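Local coordinates for glycosyl transferase (Staphylococcus aureus, PDB 5U02), which belongs to the TarS family of glycosyl transferases, in this portion joining a helical linker domain to two C-terminal beta-sheet domains, at residues T98-Y109 with L118-E126; K211-V219 with V225-Q233. All blocks are in the same frame, centred on the assembly; numbering follows the deposited sequence.

Interaction 1 (T98-Y109 with L118-E126)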
loop_
_atom_site.group_PDB
_atom_site.type_symbol
_atom_site.label_atom_id
_atom_site.label_comp_id
_atom_site.label_asym_id
_atom_site.label_seq_id
_atom_site.Cartn_x
_atom_site.Cartn_y
_atom_site.Cartn_z
ATOM N N THR A 98 14.943 -27.012 -16.529
ATOM C CA THR A 98 13.706 -26.517 -15.931
ATOM C C THR A 98 13.940 -26.004 -14.515
ATOM O O THR A 98 13.450 -24.930 -14.152
ATOM C CB THR A 98 12.637 -27.615 -15.931
ATOM O OG1 THR A 98 12.323 -27.990 -17.279
ATOM C CG2 THR A 98 11.372 -27.130 -15.242
ATOM N N VAL A 99 14.722 -26.736 -13.715
ATOM C CA VAL A 99 15.012 -26.298 -12.349
ATOM C C VAL A 99 15.822 -25.007 -12.359
ATOM O O VAL A 99 15.429 -24.002 -11.752
ATOM C CB VAL A 99 15.738 -27.406 -11.566
ATOM C CG1 VAL A 99 16.235 -26.863 -10.232
ATOM C CG2 VAL A 99 14.812 -28.592 -11.343
ATOM N N GLU A 100 16.981 -25.026 -13.022
ATOM C CA GLU A 100 17.785 -23.815 -13.154
ATOM C C GLU A 100 16.983 -22.691 -13.789
ATOM O O GLU A 100 17.043 -21.540 -13.333
ATOM C CB GLU A 100 19.034 -24.097 -13.979
ATOM C CG GLU A 100 20.078 -24.894 -13.257
ATOM C CD GLU A 100 21.395 -24.847 -13.985
ATOM O OE1 GLU A 100 21.378 -24.526 -15.190
ATOM O OE2 GLU A 100 22.440 -25.112 -13.359
ATOM N N GLU A 101 16.224 -23.002 -14.847
ATOM C CA GLU A 101 15.238 -22.044 -15.329
ATOM C C GLU A 101 14.255 -21.667 -14.232
ATOM O O GLU A 101 13.992 -20.484 -14.023
ATOM C CB GLU A 101 14.495 -22.571 -16.555
ATOM C CG GLU A 101 15.379 -22.888 -17.744
ATOM C CD GLU A 101 14.602 -23.078 -19.036
ATOM O OE1 GLU A 101 15.218 -22.941 -20.111
ATOM O OE2 GLU A 101 13.391 -23.359 -18.968
ATOM N N SER A 102 13.717 -22.642 -13.498
ATOM C CA SER A 102 12.693 -22.286 -12.514
ATOM C C SER A 102 13.216 -21.334 -11.436
ATOM O O SER A 102 12.453 -20.510 -10.918
ATOM C CB SER A 102 12.080 -23.540 -11.875
ATOM O OG SER A 102 11.331 -24.303 -12.805
ATOM N N TYR A 103 14.507 -21.398 -11.099
ATOM C CA TYR A 103 15.005 -20.533 -10.029
ATOM C C TYR A 103 15.107 -19.075 -10.467
ATOM O O TYR A 103 14.926 -18.179 -9.636
ATOM C CB TYR A 103 16.372 -21.007 -9.506
ATOM C CG TYR A 103 16.320 -22.277 -8.696
ATOM C CD1 TYR A 103 15.183 -22.616 -7.981
ATOM C CD2 TYR A 103 17.391 -23.158 -8.685
ATOM C CE1 TYR A 103 15.123 -23.786 -7.256
ATOM C CE2 TYR A 103 17.344 -24.335 -7.965
ATOM C CZ TYR A 103 16.203 -24.645 -7.251
ATOM O OH TYR A 103 16.146 -25.816 -6.532
ATOM N N ARG A 104 15.354 -18.816 -11.763
ATOM C CA ARG A 104 15.648 -17.454 -12.219
ATOM C C ARG A 104 14.444 -16.522 -12.043
ATOM O O ARG A 104 14.585 -15.415 -11.513
ATOM C CB ARG A 104 16.162 -17.451 -13.682
ATOM C CG ARG A 104 15.213 -17.956 -14.746
ATOM C CD ARG A 104 15.689 -17.972 -16.208
ATOM N NE ARG A 104 15.015 -19.101 -16.857
ATOM C CZ ARG A 104 13.909 -19.008 -17.597
ATOM N NH1 ARG A 104 13.347 -17.830 -17.829
ATOM N NH2 ARG A 104 13.348 -20.097 -18.115
ATOM N N GLN A 105 13.243 -16.952 -12.452
ATOM C CA GLN A 105 12.073 -16.078 -12.351
ATOM C C GLN A 105 11.091 -16.496 -11.264
ATOM O O GLN A 105 10.158 -15.741 -10.963
ATOM C CB GLN A 105 11.316 -16.029 -13.684
ATOM C CG GLN A 105 10.520 -17.276 -13.997
ATOM C CD GLN A 105 11.339 -18.590 -14.090
ATOM O OE1 GLN A 105 12.426 -18.619 -14.663
ATOM N NE2 GLN A 105 10.823 -19.661 -13.506
ATOM N N GLY A 106 11.226 -17.697 -10.728
ATOM C CA GLY A 106 10.277 -18.136 -9.732
ATOM C C GLY A 106 8.979 -18.603 -10.355
ATOM O O GLY A 106 7.889 -18.284 -9.870
ATOM N N GLN A 107 9.097 -19.369 -11.436
ATOM C CA GLN A 107 7.976 -19.922 -12.193
ATOM C C GLN A 107 8.131 -21.435 -12.132
ATOM O O GLN A 107 8.953 -22.020 -12.845
ATOM C CB GLN A 107 7.964 -19.399 -13.629
ATOM C CG GLN A 107 7.313 -20.276 -14.675
ATOM C CD GLN A 107 5.847 -19.989 -14.839
ATOM O OE1 GLN A 107 5.468 -18.941 -15.367
ATOM N NE2 GLN A 107 5.011 -20.921 -14.414
ATOM N N TYR A 108 7.361 -22.055 -11.250
ATOM C CA TYR A 108 7.360 -23.494 -11.074
ATOM C C TYR A 108 6.043 -24.060 -11.584
ATOM O O TYR A 108 5.009 -23.386 -11.554
ATOM C CB TYR A 108 7.576 -23.850 -9.600
ATOM C CG TYR A 108 8.729 -23.088 -8.979
ATOM C CD1 TYR A 108 10.041 -23.440 -9.254
ATOM C CD2 TYR A 108 8.507 -22.004 -8.142
ATOM C CE1 TYR A 108 11.103 -22.743 -8.709
ATOM C CE2 TYR A 108 9.569 -21.298 -7.588
ATOM C CZ TYR A 108 10.865 -21.676 -7.877
ATOM O OH TYR A 108 11.932 -20.990 -7.338
ATOM N N TYR A 109 6.094 -25.295 -12.081
ATOM C CA TYR A 109 4.867 -25.973 -12.483
ATOM C C TYR A 109 3.878 -26.020 -11.324
ATOM O O TYR A 109 2.713 -25.633 -11.468
ATOM C CB TYR A 109 5.191 -27.378 -12.993
ATOM C CG TYR A 109 3.979 -28.235 -13.274
ATOM C CD1 TYR A 109 3.268 -28.102 -14.461
ATOM C CD2 TYR A 109 3.551 -29.185 -12.356
ATOM C CE1 TYR A 109 2.162 -28.883 -14.718
ATOM C CE2 TYR A 109 2.449 -29.970 -12.606
ATOM C CZ TYR A 109 1.759 -29.815 -13.789
ATOM O OH TYR A 109 0.659 -30.595 -14.043
ATOM N N LEU A 118 10.358 -23.123 0.170
ATOM C CA LEU A 118 9.634 -23.572 -1.012
ATOM C C LEU A 118 9.541 -25.091 -1.071
ATOM O O LEU A 118 10.502 -25.800 -0.759
ATOM C CB LEU A 118 10.312 -23.050 -2.279
ATOM C CG LEU A 118 9.733 -21.790 -2.926
ATOM C CD1 LEU A 118 9.360 -20.760 -1.878
ATOM C CD2 LEU A 118 10.728 -21.201 -3.912
ATOM N N ASN A 119 8.369 -25.581 -1.472
ATOM C CA ASN A 119 8.170 -26.968 -1.878
ATOM C C ASN A 119 7.755 -26.956 -3.343
ATOM O O ASN A 119 6.703 -26.405 -3.685
ATOM C CB ASN A 119 7.112 -27.662 -1.017
ATOM C CG ASN A 119 7.476 -27.679 0.453
ATOM O OD1 ASN A 119 8.616 -27.403 0.825
ATOM N ND2 ASN A 119 6.506 -28.013 1.298
ATOM N N ILE A 120 8.576 -27.556 -4.203
ATOM C CA ILE A 120 8.471 -27.363 -5.646
ATOM C C ILE A 120 8.346 -28.709 -6.350
ATOM O O ILE A 120 9.126 -29.628 -6.083
ATOM C CB ILE A 120 9.688 -26.597 -6.200
ATOM C CG1 ILE A 120 9.816 -25.228 -5.536
ATOM C CG2 ILE A 120 9.576 -26.453 -7.708
ATOM C CD1 ILE A 120 11.139 -24.544 -5.811
ATOM N N GLN A 121 7.375 -28.811 -7.260
ATOM C CA GLN A 121 7.345 -29.856 -8.276
ATOM C C GLN A 121 7.581 -29.180 -9.620
ATOM O O GLN A 121 6.793 -28.320 -10.029
ATOM C CB GLN A 121 6.020 -30.624 -8.268
ATOM C CG GLN A 121 5.838 -31.508 -9.508
ATOM C CD GLN A 121 4.404 -32.006 -9.719
ATOM O OE1 GLN A 121 3.453 -31.232 -9.667
ATOM N NE2 GLN A 121 4.254 -33.300 -9.982
ATOM N N PHE A 122 8.671 -29.555 -10.296
ATOM C CA PHE A 122 9.117 -28.775 -11.446
ATOM C C PHE A 122 8.382 -29.141 -12.731
ATOM O O PHE A 122 8.263 -28.299 -13.629
ATOM C CB PHE A 122 10.624 -28.939 -11.632
ATOM C CG PHE A 122 11.440 -28.243 -10.577
ATOM C CD1 PHE A 122 11.760 -26.896 -10.691
ATOM C CD2 PHE A 122 11.876 -28.934 -9.463
ATOM C CE1 PHE A 122 12.510 -26.260 -9.711
ATOM C CE2 PHE A 122 12.623 -28.309 -8.486
ATOM C CZ PHE A 122 12.941 -26.970 -8.607
ATOM N N ASN A 123 7.887 -30.369 -12.845
ATOM C CA ASN A 123 7.130 -30.790 -14.017
ATOM C C ASN A 123 6.055 -31.775 -13.589
ATOM O O ASN A 123 6.094 -32.328 -12.487
ATOM C CB ASN A 123 8.039 -31.408 -15.092
ATOM C CG ASN A 123 8.556 -30.377 -16.086
ATOM O OD1 ASN A 123 7.838 -29.964 -17.000
ATOM N ND2 ASN A 123 9.798 -29.945 -15.902
ATOM N N GLU A 124 5.089 -31.988 -14.479
ATOM C CA GLU A 124 3.965 -32.860 -14.166
ATOM C C GLU A 124 4.438 -34.292 -13.957
ATOM O O GLU A 124 5.175 -34.843 -14.779
ATOM C CB GLU A 124 2.928 -32.799 -15.288
ATOM C CG GLU A 124 1.615 -33.497 -14.972
ATOM C CD GLU A 124 0.545 -33.218 -16.009
ATOM O OE1 GLU A 124 0.835 -33.347 -17.218
ATOM O OE2 GLU A 124 -0.587 -32.860 -15.615
ATOM N N GLY A 125 4.017 -34.892 -12.843
ATOM C CA GLY A 125 4.371 -36.256 -12.516
ATOM C C GLY A 125 5.657 -36.424 -11.733
ATOM O O GLY A 125 5.903 -37.515 -11.202
ATOM N N GLU A 126 6.483 -35.385 -11.642
ATOM C CA GLU A 126 7.754 -35.465 -10.945
ATOM C C GLU A 126 7.551 -35.266 -9.443
ATOM O O GLU A 126 6.543 -34.695 -9.015
ATOM C CB GLU A 126 8.708 -34.414 -11.509
ATOM C CG GLU A 126 10.147 -34.875 -11.672
ATOM C CD GLU A 126 10.351 -35.815 -12.839
ATOM O OE1 GLU A 126 11.393 -36.504 -12.867
ATOM O OE2 GLU A 126 9.481 -35.862 -13.732
#
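Phe122 and Val99 meet face-on where helix 93-105 packs over the end of strand 117-121, the middle strand of a three-stranded antiparallel sheet. Val99 CG2 sits over the centre of the Phe122 ring in a CH-pi contact, 3.3 Å from the centroid. The other face lies on Ile120 CG2, two residues earlier in the chain, so the ring is clamped between two branched side chains, while Ser102 CB comes in the ring plane 3.5 Å from Phe122 CE1. CB of Phe122 heads away from 98-109; with CG beside its own backbone N (chi1 -71°) the ring swings back under the helix.

Next to it, side by side and pointing the same way, lies Tyr108, its plane turned 76° from that of Phe122. Ile120 CD1 touches the Tyr108 face, 3.4 Å from CE1, and Leu118 CD2 comes within 3.6 Å of the Tyr108 OH. That hydroxyl is hydrogen-bonded to Met161 O, just as Tyr103 OH is to Lys80 O, so both phenols have their polar ends tied outside the contact.

Tyr109 packs on the chain just past the strand. CG anti to the backbone N (chi1 173°) lays its ring over the backbone of Asn123 and Glu124, with a weak hydrogen bond from OH to Glu124 OE2. Asn123 ND2 makes another weak one, to Thr98 OG1, whose stronger partner is Asp94 O.

Behind this shell, a type II turn from Asn123 to Glu126 shapes the chain. Gln121 NE2 donates to Glu126 O at 2.8 Å, in the carbonyl plane and on a lone pair; the same amide presents OE1 to the Tyr109 ring edge, 3.4 Å from CE2.

Interaction 2 (K211-V219 with V225-Q233)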
loop_
_atom_site.group_PDB
_atom_site.type_symbol
_atom_site.label_atom_id
_atom_site.label_comp_id
_atom_site.label_asym_id
_atom_site.label_seq_id
_atom_site.Cartn_x
_atom_site.Cartn_y
_atom_site.Cartn_z
ATOM N N LYS A 211 22.512 13.290 7.733
ATOM C CA LYS A 211 23.012 13.794 6.459
ATOM C C LYS A 211 23.034 12.709 5.393
ATOM O O LYS A 211 22.734 12.982 4.227
ATOM C CB LYS A 211 24.412 14.389 6.635
ATOM C CG LYS A 211 24.485 15.541 7.630
ATOM C CD LYS A 211 25.235 16.735 7.058
ATOM C CE LYS A 211 26.735 16.519 7.150
ATOM N NZ LYS A 211 27.516 17.782 6.977
ATOM N N ILE A 212 23.381 11.479 5.768
ATOM C CA ILE A 212 23.572 10.386 4.821
ATOM C C ILE A 212 22.404 9.416 4.941
ATOM O O ILE A 212 22.145 8.869 6.020
ATOM C CB ILE A 212 24.907 9.664 5.060
ATOM C CG1 ILE A 212 26.075 10.643 4.925
ATOM C CG2 ILE A 212 25.060 8.516 4.080
ATOM C CD1 ILE A 212 27.419 10.055 5.360
ATOM N N TRP A 213 21.712 9.189 3.824
ATOM C CA TRP A 213 20.600 8.248 3.742
ATOM C C TRP A 213 20.935 7.224 2.666
ATOM O O TRP A 213 21.035 7.571 1.484
ATOM C CB TRP A 213 19.287 8.968 3.429
ATOM C CG TRP A 213 18.869 9.961 4.480
ATOM C CD1 TRP A 213 19.211 11.283 4.539
ATOM C CD2 TRP A 213 18.035 9.710 5.622
ATOM N NE1 TRP A 213 18.641 11.867 5.646
ATOM C CE2 TRP A 213 17.914 10.924 6.325
ATOM C CE3 TRP A 213 17.379 8.577 6.114
ATOM C CZ2 TRP A 213 17.165 11.038 7.492
ATOM C CZ3 TRP A 213 16.636 8.694 7.281
ATOM C CH2 TRP A 213 16.535 9.915 7.954
ATOM N N ASP A 214 21.121 5.972 3.072
ATOM C CA ASP A 214 21.439 4.911 2.134
ATOM C C ASP A 214 20.153 4.243 1.661
ATOM O O ASP A 214 19.188 4.121 2.420
ATOM C CB ASP A 214 22.390 3.889 2.765
ATOM C CG ASP A 214 23.662 4.535 3.330
ATOM O OD1 ASP A 214 24.421 5.108 2.527
ATOM O OD2 ASP A 214 23.937 4.390 4.541
ATOM N N VAL A 215 20.134 3.834 0.395
ATOM C CA VAL A 215 18.928 3.301 -0.239
ATOM C C VAL A 215 18.968 1.778 -0.190
ATOM O O VAL A 215 19.935 1.160 -0.651
ATOM C CB VAL A 215 18.786 3.804 -1.684
ATOM C CG1 VAL A 215 17.454 3.365 -2.278
ATOM C CG2 VAL A 215 18.914 5.327 -1.735
ATOM N N PHE A 216 17.921 1.179 0.374
ATOM C CA PHE A 216 17.716 -0.261 0.377
ATOM C C PHE A 216 16.366 -0.586 -0.254
ATOM O O PHE A 216 15.451 0.243 -0.282
ATOM C CB PHE A 216 17.739 -0.845 1.800
ATOM C CG PHE A 216 19.072 -0.759 2.493
ATOM C CD1 PHE A 216 19.529 0.445 2.996
ATOM C CD2 PHE A 216 19.847 -1.895 2.680
ATOM C CE1 PHE A 216 20.747 0.519 3.651
ATOM C CE2 PHE A 216 21.066 -1.824 3.338
ATOM C CZ PHE A 216 21.514 -0.618 3.822
ATOM N N LEU A 217 16.246 -1.811 -0.754
ATOM C CA LEU A 217 14.957 -2.391 -1.105
ATOM C C LEU A 217 14.638 -3.485 -0.098
ATOM O O LEU A 217 15.399 -4.449 0.037
ATOM C CB LEU A 217 14.956 -2.965 -2.520
ATOM C CG LEU A 217 13.607 -3.582 -2.908
ATOM C CD1 LEU A 217 12.583 -2.489 -3.184
ATOM C CD2 LEU A 217 13.725 -4.514 -4.104
ATOM N N GLU A 218 13.525 -3.330 0.613
ATOM C CA GLU A 218 13.060 -4.344 1.546
ATOM C C GLU A 218 12.088 -5.269 0.828
ATOM O O GLU A 218 11.174 -4.802 0.143
ATOM C CB GLU A 218 12.384 -3.704 2.760
ATOM C CG GLU A 218 11.844 -4.705 3.764
ATOM C CD GLU A 218 10.748 -4.123 4.638
ATOM O OE1 GLU A 218 11.070 -3.552 5.701
ATOM O OE2 GLU A 218 9.563 -4.233 4.259
ATOM N N VAL A 219 12.298 -6.577 0.979
ATOM C CA VAL A 219 11.468 -7.602 0.357
ATOM C C VAL A 219 11.005 -8.553 1.451
ATOM O O VAL A 219 11.828 -9.244 2.062
ATOM C CB VAL A 219 12.224 -8.371 -0.738
ATOM C CG1 VAL A 219 11.387 -9.540 -1.235
ATOM C CG2 VAL A 219 12.594 -7.439 -1.883
ATOM N N VAL A 225 12.522 -11.232 6.100
ATOM C CA VAL A 225 12.792 -9.935 5.491
ATOM C C VAL A 225 14.184 -9.948 4.874
ATOM O O VAL A 225 15.161 -10.336 5.529
ATOM C CB VAL A 225 12.662 -8.795 6.514
ATOM C CG1 VAL A 225 12.859 -7.462 5.830
ATOM C CG2 VAL A 225 11.305 -8.851 7.199
ATOM N N PHE A 226 14.272 -9.523 3.619
ATOM C CA PHE A 226 15.544 -9.279 2.959
ATOM C C PHE A 226 15.799 -7.779 2.894
ATOM O O PHE A 226 14.899 -6.997 2.577
ATOM C CB PHE A 226 15.561 -9.867 1.546
ATOM C CG PHE A 226 15.474 -11.365 1.510
ATOM C CD1 PHE A 226 16.530 -12.147 1.953
ATOM C CD2 PHE A 226 14.339 -11.992 1.025
ATOM C CE1 PHE A 226 16.453 -13.526 1.918
ATOM C CE2 PHE A 226 14.255 -13.372 0.986
ATOM C CZ PHE A 226 15.313 -14.140 1.434
ATOM N N GLU A 227 17.024 -7.386 3.214
ATOM C CA GLU A 227 17.474 -6.007 3.076
ATOM C C GLU A 227 18.499 -5.995 1.950
ATOM O O GLU A 227 19.611 -6.508 2.112
ATOM C CB GLU A 227 18.069 -5.494 4.387
ATOM C CG GLU A 227 17.881 -4.004 4.633
ATOM C CD GLU A 227 18.747 -3.488 5.773
ATOM O OE1 GLU A 227 18.585 -2.312 6.168
ATOM O OE2 GLU A 227 19.596 -4.259 6.270
ATOM N N VAL A 228 18.127 -5.441 0.802
ATOM C CA VAL A 228 18.999 -5.437 -0.368
ATOM C C VAL A 228 19.470 -4.009 -0.603
ATOM O O VAL A 228 18.661 -3.125 -0.917
ATOM C CB VAL A 228 18.303 -6.001 -1.613
ATOM C CG1 VAL A 228 19.258 -5.951 -2.809
ATOM C CG2 VAL A 228 17.842 -7.422 -1.358
ATOM N N ARG A 229 20.779 -3.785 -0.450
ATOM C CA ARG A 229 21.376 -2.490 -0.758
ATOM C C ARG A 229 21.444 -2.328 -2.270
ATOM O O ARG A 229 21.838 -3.257 -2.982
ATOM C CB ARG A 229 22.768 -2.388 -0.123
ATOM C CG ARG A 229 23.474 -1.059 -0.325
ATOM C CD ARG A 229 23.157 -0.127 0.828
ATOM N NE ARG A 229 23.967 1.075 0.846
ATOM C CZ ARG A 229 23.722 2.144 0.093
ATOM N NH1 ARG A 229 22.702 2.147 -0.756
ATOM N NH2 ARG A 229 24.504 3.223 0.163
ATOM N N VAL A 230 21.023 -1.165 -2.767
ATOM C CA VAL A 230 20.810 -1.001 -4.199
ATOM C C VAL A 230 21.718 0.089 -4.751
ATOM O O VAL A 230 22.146 1.004 -4.037
ATOM C CB VAL A 230 19.333 -0.690 -4.529
ATOM C CG1 VAL A 230 18.424 -1.796 -4.007
ATOM C CG2 VAL A 230 18.928 0.653 -3.965
ATOM N N GLY A 231 22.005 -0.022 -6.045
ATOM C CA GLY A 231 22.750 0.997 -6.754
ATOM C C GLY A 231 23.920 0.463 -7.552
ATOM O O GLY A 231 24.221 0.989 -8.627
ATOM N N ASN A 232 24.588 -0.582 -7.047
ATOM C CA ASN A 232 25.800 -1.072 -7.697
ATOM C C ASN A 232 25.507 -1.748 -9.030
ATOM O O ASN A 232 26.392 -1.800 -9.892
ATOM C CB ASN A 232 26.561 -2.020 -6.758
ATOM C CG ASN A 232 25.812 -3.313 -6.480
ATOM O OD1 ASN A 232 26.071 -4.336 -7.113
ATOM N ND2 ASN A 232 24.888 -3.278 -5.527
ATOM N N GLN A 233 24.292 -2.260 -9.221
ATOM C CA GLN A 233 23.801 -2.672 -10.529
ATOM C C GLN A 233 22.753 -1.656 -10.955
ATOM O O GLN A 233 21.773 -1.433 -10.235
ATOM C CB GLN A 233 23.214 -4.085 -10.491
ATOM C CG GLN A 233 24.212 -5.162 -10.096
ATOM C CD GLN A 233 25.463 -5.136 -10.959
ATOM O OE1 GLN A 233 25.382 -5.084 -12.189
ATOM N NE2 GLN A 233 26.628 -5.158 -10.318
#
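The Phe216 ring has a charged residue on each face. Arg229 CD lies over one, 3.7 Å from the ring centroid in a CH-pi contact; over the opposite face the Glu227 carboxylate stacks nearly flat, its plane 19° from the ring and its OE1 offset toward the rim. That OE1 also forms a salt bridge with Lys172. The Arg229 guanidinium carries Asp214 CB over its centre and has Val215 O at its edge. A bend in the arginine chain (chi2 91°) turns it toward Val215 and Asp214 of the neighbouring strand, where NH2 meets Asp214 OD1 in a 3.0 Å salt bridge and NH1 donates a weak bond to Val215 O, alongside its bond to Ile267 O. Asp214 OD1 is shared with Ser268 and Arg176, a cluster that would be expected to favour the charged carboxylate.

Phe216, Glu227 and Arg229 share one face of an antiparallel beta hairpin, strands 212-221 and 224-229, in a domain of the E-set clan. Leu217 with Val228 and Val219 with Phe226 are its hydrogen-bonded pairs, joined by bonds such as Leu217 N to Val228 O (2.8 Å) and Phe226 N to Val219 O (2.9 Å). Their side chains occupy the other face, where Leu217 and Val228 reach Val139. Past the strand end Val230 N still reaches Val215 O, weakly at 3.3 Å, and Val230 CG2 packs 3.5 Å from Val215 CG1.

Overall arrangement
The two contacts follow one another along the chain, with centres 29 Å apart and nearest atoms about 9 Å apart, without touching. Interaction 1 lies about 25 Å from the centre of the elongated chain, where the helical part gives way to a small sheet; interaction 2, about 7 Å from that centre, belongs to the next sheet. The loop after strand 150-159 connects them: its Phe160 bonds through the backbone to Arg104 and touches Val219, while the following Met161 accepts the Tyr108 hydroxyl. From there the chain runs on into strand 168-175, which also pairs with strand 212-221.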